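Local coordinates for protein endoglucanase (Clostridium thermocellum, PDB 2YIK) that probably hydrolyses internal beta-1,4-glucosidic bonds of cellulose, acting as a family 9 glycoside hydrolase of the endoglucanase type, at residues A[438-443]-A[472-477]; A[445-450]-A[493-498]; A[225-230]-A[287-292]; A[390-395]-A[477-482]; A[48-53]-A[497-502]. All coordinates share one frame; numbering follows the deposited sequence.

Contact 1: A[438-443]-A[472-477]; sequences YVVGYS and YGALVG
Val-439 and Leu-475 form a single antiparallel beta bridge, with their CA atoms 4.5 Å apart and the two backbones running 163° apart. Two hydrogen bonds close the bridge, Val-476 N to Tyr-438 O (3.1 Å) and Val-440 N to Ala-474 O (2.9 Å); a third, Gly-473 N to Val-440 O (2.9 Å), extends the pairing toward the turn. The side chains fill in around this seam. Val-440 CG1 meets Ala-474 CB at 3.5 Å. Tyr-438 has CG anti to its carbonyl carbon (chi1 -69°), which brings the ring beside Val-476; CG2 of that valine meets CD1 at the ring edge, close to the ring plane, at 3.8 Å. Val-439 puts CG1 against Gly-473 CA, while its other methyl, CG2, faces Leu-475 CD1 at 4.2 Å. At the far end the edge of the Tyr-472 ring lies along Gly-441, with CE1 3.6 Å from Gly-441 O. Leu-475 also reaches Phe-505 of helix 499-516. The bridge leads straight into a type II beta turn, Val-439 to Tyr-442, whose third position is the positive-phi Gly-441: a short antiparallel pairing of two loops, close to the predicted active-site His-451 of this family 9 catalytic domain.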
# COMPACT_ATOMS: atom_id res chain seq x y z
N TYR A 438 17.59 10.16 1.10
CA TYR A 438 16.80 9.55 0.04
C TYR A 438 15.30 9.89 0.04
O TYR A 438 14.52 9.30 -0.71
CB TYR A 438 17.04 8.04 0.09
CG TYR A 438 18.45 7.68 -0.34
CD1 TYR A 438 18.80 7.65 -1.68
CD2 TYR A 438 19.45 7.41 0.61
CE1 TYR A 438 20.10 7.38 -2.09
CE2 TYR A 438 20.76 7.14 0.22
CZ TYR A 438 21.08 7.12 -1.13
OH TYR A 438 22.36 6.84 -1.54
N VAL A 439 14.92 10.84 0.88
CA VAL A 439 13.54 11.32 0.98
C VAL A 439 13.62 12.70 0.34
O VAL A 439 14.26 13.60 0.90
CB VAL A 439 13.12 11.45 2.46
CG1 VAL A 439 11.70 11.99 2.57
CG2 VAL A 439 13.23 10.10 3.14
N VAL A 440 13.01 12.90 -0.83
CA VAL A 440 13.15 14.21 -1.45
C VAL A 440 12.50 15.38 -0.71
O VAL A 440 11.42 15.24 -0.12
CB VAL A 440 12.74 14.19 -2.98
CG1 VAL A 440 12.13 12.86 -3.35
CG2 VAL A 440 11.82 15.34 -3.30
N GLY A 441 13.20 16.51 -0.71
CA GLY A 441 12.71 17.72 -0.06
C GLY A 441 12.88 17.80 1.45
O GLY A 441 12.63 18.84 2.05
N TYR A 442 13.32 16.71 2.06
CA TYR A 442 13.48 16.65 3.50
C TYR A 442 14.64 17.48 4.04
O TYR A 442 14.56 18.05 5.13
CB TYR A 442 13.70 15.20 3.94
CG TYR A 442 13.81 14.99 5.44
CD1 TYR A 442 12.67 14.90 6.23
CD2 TYR A 442 15.06 14.86 6.05
CE1 TYR A 442 12.76 14.68 7.60
CE2 TYR A 442 15.16 14.64 7.43
CZ TYR A 442 14.01 14.55 8.19
OH TYR A 442 14.09 14.30 9.54
N SER A 443 15.72 17.56 3.26
CA SER A 443 16.90 18.27 3.71
C SER A 443 17.66 18.84 2.52
O SER A 443 17.35 18.52 1.37
CB SER A 443 17.78 17.28 4.48
OG SER A 443 18.84 17.93 5.14
N TYR A 472 7.96 16.60 -2.19
CA TYR A 472 8.18 16.40 -0.76
C TYR A 472 7.78 15.03 -0.23
O TYR A 472 6.69 14.53 -0.53
CB TYR A 472 7.43 17.46 0.05
CG TYR A 472 8.02 18.85 -0.03
CD1 TYR A 472 9.20 19.16 0.63
CD2 TYR A 472 7.40 19.85 -0.79
CE1 TYR A 472 9.76 20.43 0.55
CE2 TYR A 472 7.95 21.13 -0.88
CZ TYR A 472 9.13 21.41 -0.20
OH TYR A 472 9.67 22.68 -0.26
N GLY A 473 8.68 14.42 0.55
CA GLY A 473 8.40 13.14 1.17
C GLY A 473 8.53 11.85 0.38
O GLY A 473 8.35 10.77 0.93
N ALA A 474 8.84 11.95 -0.91
CA ALA A 474 9.00 10.75 -1.72
C ALA A 474 10.27 10.00 -1.33
O ALA A 474 11.34 10.61 -1.19
CB ALA A 474 9.04 11.12 -3.20
N LEU A 475 10.15 8.69 -1.15
CA LEU A 475 11.30 7.85 -0.82
C LEU A 475 11.68 7.16 -2.12
O LEU A 475 10.92 6.33 -2.63
CB LEU A 475 10.92 6.80 0.23
CG LEU A 475 11.97 5.73 0.56
CD1 LEU A 475 13.18 6.37 1.23
CD2 LEU A 475 11.36 4.67 1.48
N VAL A 476 12.84 7.50 -2.67
CA VAL A 476 13.26 6.91 -3.93
C VAL A 476 13.77 5.47 -3.75
O VAL A 476 14.01 5.02 -2.63
CB VAL A 476 14.35 7.76 -4.58
CG1 VAL A 476 13.82 9.18 -4.81
CG2 VAL A 476 15.60 7.78 -3.71
N GLY A 477 13.91 4.77 -4.87
CA GLY A 477 14.38 3.40 -4.85
C GLY A 477 15.50 3.17 -3.85
O GLY A 477 15.49 2.18 -3.12

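Contact 2: A[445-450]-A[493-498]; sequences NSVKYP and IYNEVA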
# COMPACT_ATOMS: atom_id res chain seq x y z
N ASN A 445 20.49 18.06 1.65
CA ASN A 445 21.23 16.96 1.03
C ASN A 445 20.35 15.83 0.48
O ASN A 445 20.84 14.72 0.27
CB ASN A 445 22.25 16.38 2.02
CG ASN A 445 21.61 15.84 3.28
OD1 ASN A 445 22.05 14.81 3.82
ND2 ASN A 445 20.58 16.52 3.76
N SER A 446 19.07 16.11 0.25
CA SER A 446 18.14 15.12 -0.29
C SER A 446 18.26 14.98 -1.81
O SER A 446 18.72 15.90 -2.48
CB SER A 446 16.69 15.52 0.03
OG SER A 446 16.45 15.55 1.42
N VAL A 447 17.84 13.84 -2.35
CA VAL A 447 17.87 13.65 -3.79
C VAL A 447 16.93 14.72 -4.35
O VAL A 447 15.92 15.07 -3.72
CB VAL A 447 17.38 12.24 -4.20
CG1 VAL A 447 18.42 11.20 -3.82
CG2 VAL A 447 16.08 11.92 -3.52
N LYS A 448 17.23 15.22 -5.54
CA LYS A 448 16.42 16.28 -6.13
C LYS A 448 15.80 15.98 -7.48
O LYS A 448 15.00 16.77 -7.98
CB LYS A 448 17.28 17.55 -6.24
CG LYS A 448 17.79 18.05 -4.90
CD LYS A 448 19.01 18.94 -5.05
CE LYS A 448 19.39 19.57 -3.72
NZ LYS A 448 19.79 18.57 -2.68
N TYR A 449 16.12 14.84 -8.07
CA TYR A 449 15.58 14.50 -9.38
C TYR A 449 14.77 13.21 -9.45
O TYR A 449 15.08 12.32 -10.26
CB TYR A 449 16.73 14.42 -10.39
CG TYR A 449 17.46 15.72 -10.57
CD1 TYR A 449 18.47 16.09 -9.69
CD2 TYR A 449 17.13 16.59 -11.61
CE1 TYR A 449 19.13 17.31 -9.82
CE2 TYR A 449 17.78 17.81 -11.76
CZ TYR A 449 18.77 18.17 -10.86
OH TYR A 449 19.40 19.39 -11.00
N PRO A 450 13.72 13.08 -8.63
CA PRO A 450 12.94 11.84 -8.70
C PRO A 450 12.33 11.57 -10.09
O PRO A 450 12.03 12.50 -10.84
CB PRO A 450 11.87 12.02 -7.61
CG PRO A 450 11.77 13.54 -7.46
CD PRO A 450 13.21 13.98 -7.58
N ILE A 493 15.64 3.29 -11.93
CA ILE A 493 15.80 2.22 -10.96
C ILE A 493 16.02 2.80 -9.57
O ILE A 493 15.23 2.57 -8.65
CB ILE A 493 17.00 1.30 -11.31
CG1 ILE A 493 16.70 0.51 -12.58
CG2 ILE A 493 17.27 0.34 -10.15
CD1 ILE A 493 15.43 -0.32 -12.47
N TYR A 494 17.08 3.57 -9.44
CA TYR A 494 17.42 4.15 -8.16
C TYR A 494 16.65 5.41 -7.77
O TYR A 494 16.63 5.77 -6.60
CB TYR A 494 18.94 4.34 -8.12
CG TYR A 494 19.62 3.00 -8.31
CD1 TYR A 494 19.61 2.04 -7.29
CD2 TYR A 494 20.16 2.63 -9.54
CE1 TYR A 494 20.12 0.75 -7.48
CE2 TYR A 494 20.68 1.34 -9.75
CZ TYR A 494 20.65 0.41 -8.72
OH TYR A 494 21.15 -0.86 -8.90
N ASN A 495 16.00 6.06 -8.74
CA ASN A 495 15.22 7.26 -8.44
C ASN A 495 13.72 7.08 -8.66
O ASN A 495 12.96 8.05 -8.72
CB ASN A 495 15.74 8.47 -9.23
CG ASN A 495 16.48 9.46 -8.35
OD1 ASN A 495 16.89 10.54 -8.79
ND2 ASN A 495 16.66 9.10 -7.08
N GLU A 496 13.30 5.83 -8.80
CA GLU A 496 11.89 5.49 -8.97
C GLU A 496 11.16 5.85 -7.67
O GLU A 496 11.74 5.76 -6.58
CB GLU A 496 11.76 3.99 -9.24
CG GLU A 496 10.37 3.39 -9.06
CD GLU A 496 9.43 3.70 -10.21
OE1 GLU A 496 9.65 4.71 -10.91
OE2 GLU A 496 8.45 2.94 -10.39
N VAL A 497 9.91 6.27 -7.80
CA VAL A 497 9.06 6.62 -6.66
C VAL A 497 7.70 5.95 -6.90
O VAL A 497 7.29 5.78 -8.05
CB VAL A 497 8.85 8.15 -6.53
CG1 VAL A 497 10.17 8.83 -6.20
CG2 VAL A 497 8.24 8.70 -7.80
N ALA A 498 7.00 5.56 -5.84
CA ALA A 498 5.71 4.90 -6.03
C ALA A 498 4.88 4.83 -4.76
O ALA A 498 5.41 4.95 -3.65
CB ALA A 498 5.90 3.49 -6.58
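Pro-450 and Val-497 make the apolar part of this contact, with Pro-450 CB 3.9 Å from Val-497 CG1. The valine methyl that does the touching is the one anti to the carbonyl carbon (chi1 -65°), and it meets the flank of the proline ring. Backbone packing adds to this pair: Pro-450 CA sits 3.8 Å from Asn-495 O, and these two residues bring the segments nearest, at 5.1 Å between CA atoms.

The polar part centres on Asn-495, whose side chain is directed at the other loop, near Val-447 and the carbonyl of Tyr-449. Asn-495 OD1 lies 2.9 Å from Tyr-449 O. Val-447 CG1 lies loosely beside the Asn-495 side chain. The backbone of Asn-495 is also hydrogen-bonded to that of His-451, the predicted active-site residue.

Bonds inside and beside the first loop keep its shape. Lys-448 runs extended until its last torsion turns NZ back to Ser-446 O, 2.9 Å away and in the carbonyl plane; the same ammonium reaches Ser-444 O. Asp-487 receives the backbone N-H groups of Lys-448 and Tyr-449, one on each carboxylate oxygen.

Both segments are irregular. The first belongs to the loop joining helix 416-428 to helix 453-456; the second is the end of the loop between helix 453-456 and helix 499-516, and leads into the latter at its N-cap, Ala-498.

Contact 3: A[225-230]-A[287-292]; sequences SLAINY and AWLYLA
Ala-227 opens the touching face of helix 216-233 against Leu-289 and Trp-288 of helix 279-293, two neighbouring helices of the (alpha/alpha)6 barrel expected for glycoside hydrolase family 9. The segments run in the same direction at 25° to each other, with axes 8.7 Å apart. Such close approach suits the small Ala-227, where Ala-227 CA and Leu-289 CA are 5.8 Å apart. Its CB touches Trp-288 CB at 3.9 Å and Leu-289 CD2 at 4.0 Å.

Ile-228 comes next and covers one face of the Trp-288 indole. CG1 stands almost over the centre of the six-membered ring, 3.4 Å from its centroid and 16° off the normal, a CH-pi contact. CD1 continues over the same ring system toward NE1. With CG1 anti to the carbonyl carbon (chi1 -69°), the longer branch of the isoleucine is the one laid on the indole. Two further rings, Trp-284 and Tyr-139, meet Trp-288 edge-to-face.

Asn-229 faces helix 238-257, where its OD1 bonds to Ser-244. One residue on, Tyr-230 returns to the interface. Its ring passes beside Ala-292, with CD2 3.5 Å from the CB and CE2 3.6 Å from the carbonyl O of that alanine.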
# COMPACT_ATOMS: atom_id res chain seq x y z
N SER A 225 -7.82 -3.71 2.69
CA SER A 225 -7.75 -2.26 2.86
C SER A 225 -9.04 -1.68 3.45
O SER A 225 -9.00 -0.84 4.35
CB SER A 225 -7.48 -1.58 1.51
OG SER A 225 -7.37 -0.18 1.67
N LEU A 226 -10.17 -2.14 2.93
CA LEU A 226 -11.47 -1.67 3.40
C LEU A 226 -11.74 -2.12 4.83
O LEU A 226 -12.36 -1.39 5.61
CB LEU A 226 -12.57 -2.15 2.46
CG LEU A 226 -12.55 -1.39 1.13
CD1 LEU A 226 -13.34 -2.13 0.07
CD2 LEU A 226 -13.12 0.00 1.36
N ALA A 227 -11.28 -3.32 5.19
CA ALA A 227 -11.46 -3.82 6.55
C ALA A 227 -10.61 -2.96 7.48
O ALA A 227 -11.02 -2.64 8.59
CB ALA A 227 -11.04 -5.28 6.64
N ILE A 228 -9.42 -2.59 7.02
CA ILE A 228 -8.53 -1.73 7.80
C ILE A 228 -9.17 -0.35 7.94
O ILE A 228 -9.05 0.29 8.99
CB ILE A 228 -7.15 -1.61 7.11
CG1 ILE A 228 -6.43 -2.96 7.18
CG2 ILE A 228 -6.31 -0.50 7.76
CD1 ILE A 228 -5.20 -3.06 6.32
N ASN A 229 -9.85 0.10 6.89
CA ASN A 229 -10.51 1.41 6.89
C ASN A 229 -11.57 1.40 7.99
O ASN A 229 -11.75 2.39 8.72
CB ASN A 229 -11.16 1.69 5.54
CG ASN A 229 -11.22 3.18 5.21
OD1 ASN A 229 -12.18 3.66 4.61
ND2 ASN A 229 -10.17 3.90 5.59
N TYR A 230 -12.28 0.28 8.12
CA TYR A 230 -13.29 0.16 9.15
C TYR A 230 -12.60 0.30 10.50
O TYR A 230 -13.03 1.08 11.36
CB TYR A 230 -13.99 -1.21 9.08
CG TYR A 230 -14.68 -1.58 10.37
CD1 TYR A 230 -15.94 -1.10 10.69
CD2 TYR A 230 -14.03 -2.39 11.31
CE1 TYR A 230 -16.55 -1.40 11.92
CE2 TYR A 230 -14.62 -2.69 12.54
CZ TYR A 230 -15.88 -2.20 12.83
OH TYR A 230 -16.46 -2.54 14.03
N ALA A 287 -7.62 -12.13 7.97
CA ALA A 287 -7.13 -11.77 9.30
C ALA A 287 -7.72 -10.44 9.74
O ALA A 287 -8.16 -10.29 10.87
CB ALA A 287 -5.61 -11.70 9.31
N TRP A 288 -7.70 -9.45 8.84
CA TRP A 288 -8.24 -8.14 9.17
C TRP A 288 -9.75 -8.19 9.39
O TRP A 288 -10.28 -7.46 10.24
CB TRP A 288 -7.92 -7.13 8.07
CG TRP A 288 -6.53 -6.58 8.16
CD1 TRP A 288 -5.46 -6.92 7.39
CD2 TRP A 288 -6.06 -5.61 9.10
NE1 TRP A 288 -4.35 -6.21 7.79
CE2 TRP A 288 -4.69 -5.40 8.83
CE3 TRP A 288 -6.67 -4.88 10.14
CZ2 TRP A 288 -3.91 -4.50 9.57
CZ3 TRP A 288 -5.89 -3.99 10.87
CH2 TRP A 288 -4.53 -3.80 10.58
N LEU A 289 -10.43 -9.03 8.62
CA LEU A 289 -11.87 -9.15 8.78
C LEU A 289 -12.23 -9.82 10.11
O LEU A 289 -13.27 -9.53 10.68
CB LEU A 289 -12.47 -9.93 7.60
CG LEU A 289 -12.67 -9.05 6.36
CD1 LEU A 289 -12.89 -9.91 5.13
CD2 LEU A 289 -13.85 -8.10 6.58
N TYR A 290 -11.36 -10.71 10.60
CA TYR A 290 -11.65 -11.34 11.88
C TYR A 290 -11.46 -10.28 12.95
O TYR A 290 -12.24 -10.18 13.89
CB TYR A 290 -10.72 -12.52 12.17
CG TYR A 290 -11.01 -13.15 13.52
CD1 TYR A 290 -12.08 -14.04 13.70
CD2 TYR A 290 -10.25 -12.81 14.65
CE1 TYR A 290 -12.39 -14.56 14.97
CE2 TYR A 290 -10.55 -13.32 15.91
CZ TYR A 290 -11.62 -14.19 16.06
OH TYR A 290 -11.90 -14.70 17.31
N LEU A 291 -10.41 -9.48 12.79
CA LEU A 291 -10.11 -8.41 13.73
C LEU A 291 -11.29 -7.44 13.80
O LEU A 291 -11.65 -6.95 14.87
CB LEU A 291 -8.83 -7.68 13.28
CG LEU A 291 -7.93 -6.99 14.31
CD1 LEU A 291 -7.63 -7.92 15.47
CD2 LEU A 291 -6.62 -6.56 13.62
N ALA A 292 -11.91 -7.19 12.65
CA ALA A 292 -13.04 -6.27 12.56
C ALA A 292 -14.37 -6.82 13.03
O ALA A 292 -15.20 -6.10 13.59
CB ALA A 292 -13.18 -5.77 11.12

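Contact 4: A[390-395]-A[477-482]; sequences WGSARY and GGPDAS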
# COMPACT_ATOMS: atom_id res chain seq x y z
N TRP A 390 16.00 -3.31 -6.91
CA TRP A 390 14.75 -2.68 -7.31
C TRP A 390 13.90 -2.30 -6.10
O TRP A 390 13.17 -3.13 -5.55
CB TRP A 390 14.01 -3.61 -8.28
CG TRP A 390 14.89 -3.99 -9.46
CD1 TRP A 390 15.12 -3.25 -10.59
CD2 TRP A 390 15.70 -5.17 -9.57
NE1 TRP A 390 16.03 -3.90 -11.40
CE2 TRP A 390 16.40 -5.08 -10.80
CE3 TRP A 390 15.91 -6.29 -8.76
CZ2 TRP A 390 17.29 -6.07 -11.23
CZ3 TRP A 390 16.80 -7.28 -9.19
CH2 TRP A 390 17.48 -7.16 -10.41
N GLY A 391 14.03 -1.04 -5.69
CA GLY A 391 13.29 -0.55 -4.55
C GLY A 391 13.80 -1.13 -3.25
O GLY A 391 13.03 -1.69 -2.46
N SER A 392 15.10 -1.01 -3.02
CA SER A 392 15.69 -1.53 -1.79
C SER A 392 15.12 -0.80 -0.58
O SER A 392 14.89 -1.41 0.46
CB SER A 392 17.22 -1.38 -1.82
OG SER A 392 17.62 -0.02 -1.79
N ALA A 393 14.88 0.51 -0.72
CA ALA A 393 14.33 1.33 0.37
C ALA A 393 12.92 0.89 0.74
O ALA A 393 12.51 0.93 1.90
CB ALA A 393 14.34 2.80 -0.03
N ARG A 394 12.17 0.48 -0.27
CA ARG A 394 10.80 0.02 -0.09
C ARG A 394 10.79 -1.25 0.77
O ARG A 394 9.92 -1.41 1.63
CB ARG A 394 10.18 -0.20 -1.47
CG ARG A 394 8.93 -1.06 -1.51
CD ARG A 394 9.30 -2.48 -1.89
NE ARG A 394 10.11 -2.52 -3.10
CZ ARG A 394 9.69 -2.98 -4.28
NH1 ARG A 394 8.46 -3.44 -4.43
NH2 ARG A 394 10.53 -3.00 -5.31
N TYR A 395 11.76 -2.13 0.54
CA TYR A 395 11.86 -3.37 1.31
C TYR A 395 12.38 -3.08 2.72
O TYR A 395 11.87 -3.62 3.70
CB TYR A 395 12.81 -4.35 0.64
CG TYR A 395 12.34 -4.86 -0.70
CD1 TYR A 395 11.08 -5.42 -0.84
CD2 TYR A 395 13.19 -4.84 -1.81
CE1 TYR A 395 10.66 -5.96 -2.05
CE2 TYR A 395 12.78 -5.39 -3.03
CZ TYR A 395 11.51 -5.95 -3.13
OH TYR A 395 11.10 -6.51 -4.32
N GLY A 477 13.91 4.77 -4.87
CA GLY A 477 14.38 3.40 -4.85
C GLY A 477 15.50 3.17 -3.85
O GLY A 477 15.49 2.18 -3.12
N GLY A 478 16.46 4.08 -3.81
CA GLY A 478 17.56 3.95 -2.87
C GLY A 478 18.90 3.71 -3.52
O GLY A 478 19.01 3.70 -4.75
N PRO A 479 19.95 3.51 -2.71
CA PRO A 479 21.30 3.27 -3.21
C PRO A 479 21.47 1.84 -3.73
O PRO A 479 20.61 0.99 -3.51
CB PRO A 479 22.17 3.56 -2.00
CG PRO A 479 21.32 3.05 -0.86
CD PRO A 479 19.93 3.56 -1.23
N ASP A 480 22.57 1.58 -4.43
CA ASP A 480 22.82 0.23 -4.93
C ASP A 480 23.57 -0.55 -3.85
O ASP A 480 23.72 -0.08 -2.73
CB ASP A 480 23.60 0.24 -6.26
CG ASP A 480 24.93 0.98 -6.18
OD1 ASP A 480 25.57 1.01 -5.10
OD2 ASP A 480 25.35 1.50 -7.22
N ALA A 481 24.03 -1.75 -4.19
CA ALA A 481 24.73 -2.59 -3.22
C ALA A 481 26.03 -2.01 -2.71
O ALA A 481 26.57 -2.46 -1.70
CB ALA A 481 24.98 -3.97 -3.83
N SER A 482 26.54 -0.99 -3.40
CA SER A 482 27.81 -0.36 -3.02
C SER A 482 27.59 1.06 -2.49
O SER A 482 28.51 1.90 -2.54
CB SER A 482 28.75 -0.34 -4.25
OG SER A 482 29.29 -1.64 -4.54
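Ala-393 N donates to Gly-477 O at 3.0 Å, a nearly straight bond (167° at the hydrogen) that comes in 22° off the carbonyl plane. It is the clear hydrogen bond of the contact, and it delivers a loop carbonyl to the first turn of helix 392-408. Ser-392 OG lies 3.3 Å from the same oxygen, a weak and unsettled interaction; the firmer partner of this hydroxyl is Tyr-384 OH. Chi1 of 67° places OG between the backbone N and the carbonyl carbon, which turns OG toward Gly-477 O and Pro-479.

On the helix side Arg-394 turns back and meets the two carbonyls before the helix with its guanidinium edge. NE bonds to Gly-391 O at 3.1 Å, on a lone pair and within the guanidinium plane, and NH2 reaches Trp-390 O at 2.7 Å from above that carbonyl plane. The guanidinium lies over the Tyr-395 ring, while NH1 makes a long, weak ion pair with Asp-500. Gly-391 is the N-cap, and its carbonyl also accepts from Tyr-395 N. A carbonyl set before a helix N terminus, as Gly-477 O is here, would probably gain from the partial positive charge of that end.

In the loop, Asp-480 OD1 takes the backbone N of Ser-482, forming an Asx turn.

Packing depends on glycines. Gly-391 and Gly-477 approach to 4.1 Å between CA atoms, and Ala-393 CB rests 3.4 Å from Gly-477 O. Gly-478, at backbone angles suited to glycine, passes Ala-393 CB with its CA 4.4 Å away, and Pro-479 touches Tyr-438.

Contact 5: A[48-53]-A[497-502]; sequences MFFYDA and VAIDYN
Phe-50 drives its ring into the bend where the chain enters helix 499-516. CE1 touches Val-497 CG2 at 3.6 Å, and CE2 lies 4.0 Å from Ile-499 CG2, so one ring spans the side chains on both sides of the N-cap Ala-498. CG stands anti to the backbone N (chi1 175°), which points the ring toward 497-502. Between the two aliphatic groups the ring rim meets backbone: CE2 is 3.3 Å from Ala-498 C, and the amide N of Ile-499 lies at the edge, near the ring plane. CB of Phe-50 also packs on the amide of Asn-502, whose plane is turned 28° from that of the phenyl.

Tyr-51 carries the packing to the next side. It crosses Ile-499 at about a right angle, with CE1 3.7 Å from Ile-499 CB. It runs alongside Asn-502 in the opposite sense, the amide nearly perpendicular to the phenol ring (84°). Val-134 and Ile-157, from two further helices, also touch this tyrosine.

The polar edge is the phenol oxygen. Tyr-51 OH donates to Ile-499 O at 2.7 Å, in the carbonyl plane and on a lone pair, and Asn-502 CB lies 3.3 Å from the same oxygen.

All six touching residues are buried, and this one directed bond gives the hydroxyl a partner inside an otherwise mainly apolar seam. Hydrophobic contacts thus join helix 49-54 to helix 499-516, and the buried hydroxyl is satisfied by the carbonyl of Ile-499 in the first turn, which probably sets the position of the phenol against helix 499-516.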
# COMPACT_ATOMS: atom_id res chain seq x y z
N MET A 48 3.77 11.59 3.82
CA MET A 48 2.45 11.52 3.19
C MET A 48 2.25 12.41 1.98
O MET A 48 1.37 12.16 1.16
CB MET A 48 1.35 11.79 4.23
CG MET A 48 1.21 10.65 5.21
SD MET A 48 0.03 10.91 6.55
CE MET A 48 1.04 11.73 7.72
N PHE A 49 3.07 13.45 1.85
CA PHE A 49 2.92 14.36 0.72
C PHE A 49 3.12 13.71 -0.63
O PHE A 49 2.69 14.26 -1.64
CB PHE A 49 3.84 15.57 0.89
CG PHE A 49 3.28 16.59 1.83
CD1 PHE A 49 2.44 17.59 1.36
CD2 PHE A 49 3.54 16.50 3.19
CE1 PHE A 49 1.85 18.50 2.25
CE2 PHE A 49 2.96 17.39 4.08
CZ PHE A 49 2.12 18.39 3.61
N PHE A 50 3.76 12.55 -0.67
CA PHE A 50 3.95 11.88 -1.95
C PHE A 50 2.58 11.48 -2.46
O PHE A 50 2.32 11.48 -3.66
CB PHE A 50 4.80 10.61 -1.82
CG PHE A 50 4.88 9.85 -3.12
CD1 PHE A 50 5.67 10.31 -4.16
CD2 PHE A 50 4.15 8.67 -3.30
CE1 PHE A 50 5.69 9.65 -5.39
CE2 PHE A 50 4.16 8.01 -4.52
CZ PHE A 50 4.94 8.48 -5.56
N TYR A 51 1.69 11.12 -1.54
CA TYR A 51 0.36 10.71 -1.94
C TYR A 51 -0.41 11.88 -2.53
O TYR A 51 -1.14 11.71 -3.51
CB TYR A 51 -0.35 10.06 -0.75
CG TYR A 51 0.31 8.75 -0.41
CD1 TYR A 51 0.22 7.65 -1.27
CD2 TYR A 51 1.11 8.63 0.73
CE1 TYR A 51 0.91 6.47 -1.01
CE2 TYR A 51 1.81 7.45 1.00
CZ TYR A 51 1.71 6.38 0.12
OH TYR A 51 2.45 5.23 0.35
N ASP A 52 -0.23 13.08 -1.98
CA ASP A 52 -0.90 14.25 -2.52
C ASP A 52 -0.44 14.48 -3.95
O ASP A 52 -1.22 14.91 -4.80
CB ASP A 52 -0.59 15.50 -1.69
CG ASP A 52 -1.09 15.40 -0.27
OD1 ASP A 52 -0.71 14.43 0.42
OD2 ASP A 52 -1.85 16.29 0.16
N ALA A 53 0.82 14.17 -4.22
CA ALA A 53 1.38 14.36 -5.55
C ALA A 53 0.86 13.37 -6.57
O ALA A 53 0.96 13.60 -7.78
CB ALA A 53 2.91 14.30 -5.50
N VAL A 497 9.91 6.27 -7.80
CA VAL A 497 9.06 6.62 -6.66
C VAL A 497 7.70 5.95 -6.90
O VAL A 497 7.29 5.78 -8.05
CB VAL A 497 8.85 8.15 -6.53
CG1 VAL A 497 10.17 8.83 -6.20
CG2 VAL A 497 8.24 8.70 -7.80
N ALA A 498 7.00 5.56 -5.84
CA ALA A 498 5.71 4.90 -6.03
C ALA A 498 4.88 4.83 -4.76
O ALA A 498 5.41 4.95 -3.65
CB ALA A 498 5.90 3.49 -6.58
N ILE A 499 3.57 4.64 -4.92
CA ILE A 499 2.71 4.56 -3.76
C ILE A 499 3.10 3.37 -2.88
O ILE A 499 3.01 3.46 -1.66
CB ILE A 499 1.19 4.52 -4.15
CG1 ILE A 499 0.89 3.43 -5.19
CG2 ILE A 499 0.78 5.88 -4.70
CD1 ILE A 499 0.87 2.02 -4.63
N ASP A 500 3.57 2.27 -3.47
CA ASP A 500 3.97 1.13 -2.65
C ASP A 500 5.30 1.41 -1.95
O ASP A 500 5.53 0.90 -0.86
CB ASP A 500 4.04 -0.17 -3.49
CG ASP A 500 5.35 -0.34 -4.24
OD1 ASP A 500 5.48 0.22 -5.35
OD2 ASP A 500 6.25 -1.04 -3.72
N TYR A 501 6.14 2.24 -2.56
CA TYR A 501 7.43 2.60 -1.97
C TYR A 501 7.28 3.39 -0.68
O TYR A 501 8.00 3.17 0.29
CB TYR A 501 8.25 3.45 -2.95
CG TYR A 501 9.04 2.69 -3.99
CD1 TYR A 501 8.62 1.44 -4.45
CD2 TYR A 501 10.16 3.26 -4.58
CE1 TYR A 501 9.29 0.79 -5.48
CE2 TYR A 501 10.84 2.63 -5.61
CZ TYR A 501 10.41 1.40 -6.06
OH TYR A 501 11.06 0.82 -7.12
N ASN A 502 6.33 4.32 -0.68
CA ASN A 502 6.09 5.17 0.49
C ASN A 502 5.16 4.56 1.54
O ASN A 502 5.12 5.04 2.68
CB ASN A 502 5.52 6.53 0.04
CG ASN A 502 6.60 7.60 -0.10
OD1 ASN A 502 6.55 8.64 0.56
ND2 ASN A 502 7.56 7.35 -0.97

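From the N terminus, contact 5 opens first, at 48-53, and closes the widest loop at 497-502, tying helix 49-54 to the start of helix 499-516; the other loops start within its span. Contact 3 opens and closes early, pairing helices 216-233 and 279-293. Contact 4 runs from helix 392-408 to the loop at 477-482 and encloses contact 1, with which it shares Gly-477. Contacts 1 (438-443 with 472-477) and 2 (445-450 with 493-498) both join the loop between helices 416-428 and 453-456 to the loop between 453-456 and 499-516. Contact 2 crosses contacts 1 and 4 and ends beside contact 5. Contacts 1, 2, 4 and 5 form one touching cluster; contact 3 stands apart.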